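Local atomic coordinates of protein (endonuclease) (Salmonella typhimurium, PDB entry 1BYR), a protein that is an endonuclease with a PLD-like domain, a mixed beta sheet flanked by helices, and forms an assembly of two chains. Residues Thr28-Met33 and Lys96-Asp101; Val100-Val105 and Leu133-Leu138. One frame throughout, in Å; residues are numbered along the deposited sequence.

Contact 1 of 2, residues Thr28-Met33 and Lys96-Asp101; sequences TSIRMM and KVIIVD
D101 grips the start of strand 29-34 with a single carboxylate oxygen. S29 N reaches D101 OD1 at 2.8 Å, nearly along the C-O axis, whereas T28 N, also 2.8 Å from D101 OD1, comes from above the carboxylate plane. D101 CG sits beside its own backbone N (chi1 -66°), which turns the carboxylate back to these two amides. In the other direction D101 N donates to S29 O at 2.8 Å. Beyond this end the strands run antiparallel, R31 with I99 and M33 with V97 forming hydrogen-bonded pairs, and a water links S29 OG to I99 O. On one face I98 lies alongside two neighbours: its CG2 meets I30 CG2 at 4.1 Å, and its CD1 meets M32 CE at 3.9 Å. On the opposite face R31 CB packs on I99 CB, while the bent R31 chain leads its guanidinium away to a salt bridge with D55 and a cation-pi contact with W141. K96 and D101 belong, with H94, to the HKD signature of PLD-like proteins, whose aspartate here ties strand 97-100 to strand 29-34. With two backbone N-H groups converging on OD1 and K27 N on OD2, both carboxylate oxygens are held and the group's orientation is fixed.

Contact 2 of 2, residues Val100-Val105 and Leu133-Leu138; sequences VDNVTV and LAESFL
V103 and A134 bring the two backbones closest, their CA atoms 5.1 Å apart, where the turn entering strand 104-108 passes beside helix 131-146. A134 presses its methyl into the turn: A134 CB lies 3.5 Å from N102 O and 3.6 Å from V103 CA. The N102 carbonyl oxygen is buried here and has no polar partner in the model. Two residues further along, V105 points its side chain at the helix and splits its two branches between two helix residues. V105 CG2 rests against A134, 3.7 Å from A134 CA, while V105 CG1, anti to the backbone N (chi1 179°), is carried over the ring of F137. It stands 3.8 Å from the F137 ring centroid and only 9° off the ring normal, a CH-pi contact over the face.

The turn itself closes the beta hairpin of strands 97-100 and 104-108. V103 and T104 both face V100 in a classic beta bulge, in which V100 O accepts from both V103 N and T104 N. At the outer end of the contact, with CG swung opposite the backbone N (chi1 -165°), the N102 amide reaches the helix, where N102 OD1 meets the methyl L138 CD2 at 3.5 Å, the two side chains crossing at about a right angle. L133, S136 and F137 also meet the second subunit: Y9 of that subunit stacks edge-to-face with F137 and hydrogen-bonds S136 OG, and V7 of that subunit packs on L133.

Overall arrangement
Contacts 1 and 2 share V100 and D101, and their centres lie about 7 Å apart. Strand 97-100, paired with strand 29-34 in contact 1, carries the HKD motif from K96, whose NZ bonds H94 O, to D101 at the turn common to both contacts. The chain then enters strand 104-108, the neighbour of 97-100 in the same sheet, and the turn meets helix 131-146 in contact 2. The sheet face bearing R31 and I99 packs against that helix: R31 CG is 3.5 Å from L138 CD1, and I99 CD1 is 3.7 Å from F137 O. Both contacts also reach the second subunit, whose N123 packs on V97 and on F137.

Contact 1 of 2, residues Thr28-Met33 and Lys96-Asp101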
loop_
_atom_site.group_PDB
_atom_site.type_symbol
_atom_site.label_atom_id
_atom_site.label_comp_id
_atom_site.label_asym_id
_atom_site.label_seq_id
_atom_site.Cartn_x
_atom_site.Cartn_y
_atom_site.Cartn_z
ATOM N N THR A 28 17.668 11.726 -11.141
ATOM C CA THR A 28 17.429 11.522 -12.555
ATOM C C THR A 28 15.986 11.237 -12.965
ATOM O O THR A 28 15.497 11.794 -13.946
ATOM C CB THR A 28 18.317 10.394 -13.096
ATOM O OG1 THR A 28 17.977 9.171 -12.433
ATOM C CG2 THR A 28 19.789 10.699 -12.844
ATOM N N SER A 29 15.284 10.370 -12.243
ATOM C CA SER A 29 13.902 10.072 -12.635
ATOM C C SER A 29 12.918 9.732 -11.534
ATOM O O SER A 29 13.283 9.321 -10.435
ATOM C CB SER A 29 13.876 8.937 -13.670
ATOM O OG SER A 29 14.444 7.749 -13.136
ATOM N N ILE A 30 11.646 9.922 -11.865
ATOM C CA ILE A 30 10.546 9.631 -10.980
ATOM C C ILE A 30 9.411 9.130 -11.858
ATOM O O ILE A 30 9.020 9.795 -12.812
ATOM C CB ILE A 30 10.066 10.894 -10.241
ATOM C CG1 ILE A 30 11.082 11.297 -9.180
ATOM C CG2 ILE A 30 8.714 10.632 -9.577
ATOM C CD1 ILE A 30 10.565 12.369 -8.238
ATOM N N ARG A 31 8.906 7.938 -11.552
ATOM C CA ARG A 31 7.787 7.357 -12.289
ATOM C C ARG A 31 6.776 7.094 -11.190
ATOM O O ARG A 31 6.985 6.216 -10.369
ATOM C CB ARG A 31 8.204 6.040 -12.957
ATOM C CG ARG A 31 9.104 6.213 -14.185
ATOM C CD ARG A 31 8.459 7.116 -15.225
ATOM N NE ARG A 31 9.316 7.315 -16.391
ATOM C CZ ARG A 31 10.020 8.418 -16.628
ATOM N NH1 ARG A 31 9.982 9.440 -15.778
ATOM N NH2 ARG A 31 10.759 8.500 -17.726
ATOM N N MET A 32 5.703 7.877 -11.163
ATOM C CA MET A 32 4.686 7.769 -10.122
ATOM C C MET A 32 3.311 7.253 -10.555
ATOM O O MET A 32 2.836 7.547 -11.656
ATOM C CB MET A 32 4.521 9.141 -9.459
ATOM C CG MET A 32 3.555 9.196 -8.288
ATOM S SD MET A 32 3.530 10.887 -7.685
ATOM C CE MET A 32 2.847 10.754 -6.121
ATOM N N MET A 33 2.681 6.480 -9.663
ATOM C CA MET A 33 1.349 5.917 -9.874
ATOM C C MET A 33 0.558 6.374 -8.661
ATOM O O MET A 33 1.035 6.266 -7.529
ATOM C CB MET A 33 1.372 4.373 -9.861
ATOM C CG MET A 33 2.286 3.690 -10.886
ATOM S SD MET A 33 2.159 1.868 -10.848
ATOM C CE MET A 33 0.757 1.568 -11.899
ATOM N N LYS A 96 -0.171 3.240 -5.145
ATOM C CA LYS A 96 0.353 4.473 -4.551
ATOM C C LYS A 96 1.849 4.155 -4.572
ATOM O O LYS A 96 2.427 3.676 -3.594
ATOM C CB LYS A 96 -0.148 4.660 -3.104
ATOM C CG LYS A 96 -1.657 4.523 -2.946
ATOM C CD LYS A 96 -2.037 3.074 -2.548
ATOM C CE LYS A 96 -3.394 2.989 -1.851
ATOM N NZ LYS A 96 -4.482 3.547 -2.700
ATOM N N VAL A 97 2.458 4.415 -5.718
ATOM C CA VAL A 97 3.856 4.077 -5.932
ATOM C C VAL A 97 4.712 5.195 -6.526
ATOM O O VAL A 97 4.268 5.938 -7.402
ATOM C CB VAL A 97 3.946 2.868 -6.903
ATOM C CG1 VAL A 97 5.398 2.659 -7.373
ATOM C CG2 VAL A 97 3.384 1.611 -6.239
ATOM N N ILE A 98 5.943 5.302 -6.034
ATOM C CA ILE A 98 6.907 6.262 -6.553
ATOM C C ILE A 98 8.205 5.497 -6.813
ATOM O O ILE A 98 8.815 4.959 -5.893
ATOM C CB ILE A 98 7.202 7.427 -5.561
ATOM C CG1 ILE A 98 5.930 8.228 -5.280
ATOM C CG2 ILE A 98 8.228 8.381 -6.176
ATOM C CD1 ILE A 98 6.136 9.466 -4.403
ATOM N N ILE A 99 8.586 5.408 -8.089
ATOM C CA ILE A 99 9.814 4.735 -8.487
ATOM C C ILE A 99 10.845 5.839 -8.747
ATOM O O ILE A 99 10.668 6.668 -9.638
ATOM C CB ILE A 99 9.616 3.913 -9.779
ATOM C CG1 ILE A 99 8.452 2.931 -9.614
ATOM C CG2 ILE A 99 10.886 3.151 -10.108
ATOM C CD1 ILE A 99 7.832 2.504 -10.929
ATOM N N VAL A 100 11.923 5.843 -7.968
ATOM C CA VAL A 100 12.962 6.869 -8.076
ATOM C C VAL A 100 14.306 6.399 -8.652
ATOM O O VAL A 100 14.885 5.386 -8.216
ATOM C CB VAL A 100 13.201 7.498 -6.681
ATOM C CG1 VAL A 100 14.239 8.621 -6.754
ATOM C CG2 VAL A 100 11.882 8.026 -6.141
ATOM N N ASP A 101 14.781 7.119 -9.665
ATOM C CA ASP A 101 16.063 6.834 -10.286
ATOM C C ASP A 101 16.251 5.382 -10.745
ATOM O O ASP A 101 17.356 4.842 -10.701
ATOM C CB ASP A 101 17.189 7.252 -9.329
ATOM C CG ASP A 101 17.236 8.768 -9.113
ATOM O OD1 ASP A 101 16.607 9.492 -9.910
ATOM O OD2 ASP A 101 17.877 9.235 -8.154
HETATM O O HOH W 1 12.478 5.980 -11.772
#

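Contact 2 of 2, residues Val100-Val105 and Leu133-Leu138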
loop_
_atom_site.group_PDB
_atom_site.type_symbol
_atom_site.label_atom_id
_atom_site.label_comp_id
_atom_site.label_asym_id
_atom_site.label_seq_id
_atom_site.Cartn_x
_atom_site.Cartn_y
_atom_site.Cartn_z
ATOM N N VAL A 100 11.923 5.843 -7.968
ATOM C CA VAL A 100 12.962 6.869 -8.076
ATOM C C VAL A 100 14.306 6.399 -8.652
ATOM O O VAL A 100 14.885 5.386 -8.216
ATOM C CB VAL A 100 13.201 7.498 -6.681
ATOM C CG1 VAL A 100 14.239 8.621 -6.754
ATOM C CG2 VAL A 100 11.882 8.026 -6.141
ATOM N N ASP A 101 14.781 7.119 -9.665
ATOM C CA ASP A 101 16.063 6.834 -10.286
ATOM C C ASP A 101 16.251 5.382 -10.745
ATOM O O ASP A 101 17.356 4.842 -10.701
ATOM C CB ASP A 101 17.189 7.252 -9.329
ATOM C CG ASP A 101 17.236 8.768 -9.113
ATOM O OD1 ASP A 101 16.607 9.492 -9.910
ATOM O OD2 ASP A 101 17.877 9.235 -8.154
ATOM N N ASN A 102 15.166 4.759 -11.189
ATOM C CA ASN A 102 15.209 3.394 -11.693
ATOM C C ASN A 102 15.767 2.327 -10.748
ATOM O O ASN A 102 16.058 1.218 -11.175
ATOM C CB ASN A 102 15.989 3.367 -13.010
ATOM C CG ASN A 102 15.778 2.079 -13.786
ATOM O OD1 ASN A 102 14.775 1.910 -14.485
ATOM N ND2 ASN A 102 16.731 1.163 -13.671
ATOM N N VAL A 103 15.925 2.651 -9.473
ATOM C CA VAL A 103 16.451 1.674 -8.522
ATOM C C VAL A 103 15.782 1.712 -7.159
ATOM O O VAL A 103 16.032 0.850 -6.329
ATOM C CB VAL A 103 17.963 1.848 -8.291
ATOM C CG1 VAL A 103 18.695 1.961 -9.613
ATOM C CG2 VAL A 103 18.204 3.065 -7.433
ATOM N N THR A 104 14.949 2.717 -6.919
ATOM C CA THR A 104 14.282 2.838 -5.627
ATOM C C THR A 104 12.768 2.841 -5.771
ATOM O O THR A 104 12.228 3.400 -6.726
ATOM C CB THR A 104 14.756 4.110 -4.896
ATOM O OG1 THR A 104 16.070 3.866 -4.366
ATOM C CG2 THR A 104 13.812 4.485 -3.764
ATOM N N VAL A 105 12.072 2.203 -4.830
ATOM C CA VAL A 105 10.614 2.119 -4.890
ATOM C C VAL A 105 9.927 2.468 -3.577
ATOM O O VAL A 105 10.221 1.879 -2.534
ATOM C CB VAL A 105 10.139 0.657 -5.283
ATOM C CG1 VAL A 105 8.587 0.582 -5.303
ATOM C CG2 VAL A 105 10.719 0.248 -6.637
ATOM N N LEU A 133 13.954 -4.944 -8.481
ATOM C CA LEU A 133 12.617 -4.684 -7.978
ATOM C C LEU A 133 12.033 -3.470 -8.692
ATOM O O LEU A 133 10.867 -3.464 -9.088
ATOM C CB LEU A 133 12.655 -4.421 -6.474
ATOM C CG LEU A 133 11.263 -4.237 -5.858
ATOM C CD1 LEU A 133 10.520 -5.578 -5.870
ATOM C CD2 LEU A 133 11.385 -3.687 -4.433
ATOM N N ALA A 134 12.858 -2.447 -8.878
ATOM C CA ALA A 134 12.406 -1.224 -9.526
ATOM C C ALA A 134 12.079 -1.407 -11.013
ATOM O O ALA A 134 11.093 -0.845 -11.500
ATOM C CB ALA A 134 13.451 -0.110 -9.332
ATOM N N GLU A 135 12.876 -2.186 -11.747
ATOM C CA GLU A 135 12.578 -2.397 -13.165
ATOM C C GLU A 135 11.286 -3.185 -13.311
ATOM O O GLU A 135 10.533 -3.002 -14.272
ATOM C CB GLU A 135 13.722 -3.115 -13.888
ATOM C CG GLU A 135 13.427 -3.447 -15.382
ATOM C CD GLU A 135 12.911 -2.256 -16.228
ATOM O OE1 GLU A 135 13.728 -1.354 -16.561
ATOM O OE2 GLU A 135 11.693 -2.233 -16.577
ATOM N N SER A 136 11.011 -4.069 -12.359
ATOM C CA SER A 136 9.757 -4.809 -12.399
ATOM C C SER A 136 8.599 -3.821 -12.170
ATOM O O SER A 136 7.577 -3.841 -12.882
ATOM C CB SER A 136 9.717 -5.885 -11.312
ATOM O OG SER A 136 8.376 -6.272 -11.081
ATOM N N PHE A 137 8.759 -2.946 -11.184
ATOM C CA PHE A 137 7.730 -1.964 -10.892
ATOM C C PHE A 137 7.555 -1.033 -12.078
ATOM O O PHE A 137 6.440 -0.576 -12.362
ATOM C CB PHE A 137 8.085 -1.159 -9.646
ATOM C CG PHE A 137 7.300 -1.564 -8.429
ATOM C CD1 PHE A 137 6.037 -1.048 -8.202
ATOM C CD2 PHE A 137 7.829 -2.456 -7.510
ATOM C CE1 PHE A 137 5.312 -1.405 -7.081
ATOM C CE2 PHE A 137 7.108 -2.823 -6.382
ATOM C CZ PHE A 137 5.848 -2.294 -6.171
ATOM N N LEU A 138 8.654 -0.750 -12.773
ATOM C CA LEU A 138 8.628 0.116 -13.958
ATOM C C LEU A 138 7.746 -0.470 -15.062
ATOM O O LEU A 138 7.003 0.251 -15.728
ATOM C CB LEU A 138 10.055 0.329 -14.487
ATOM C CG LEU A 138 10.255 1.603 -15.315
ATOM C CD1 LEU A 138 10.158 2.834 -14.404
ATOM C CD2 LEU A 138 11.608 1.551 -16.018
#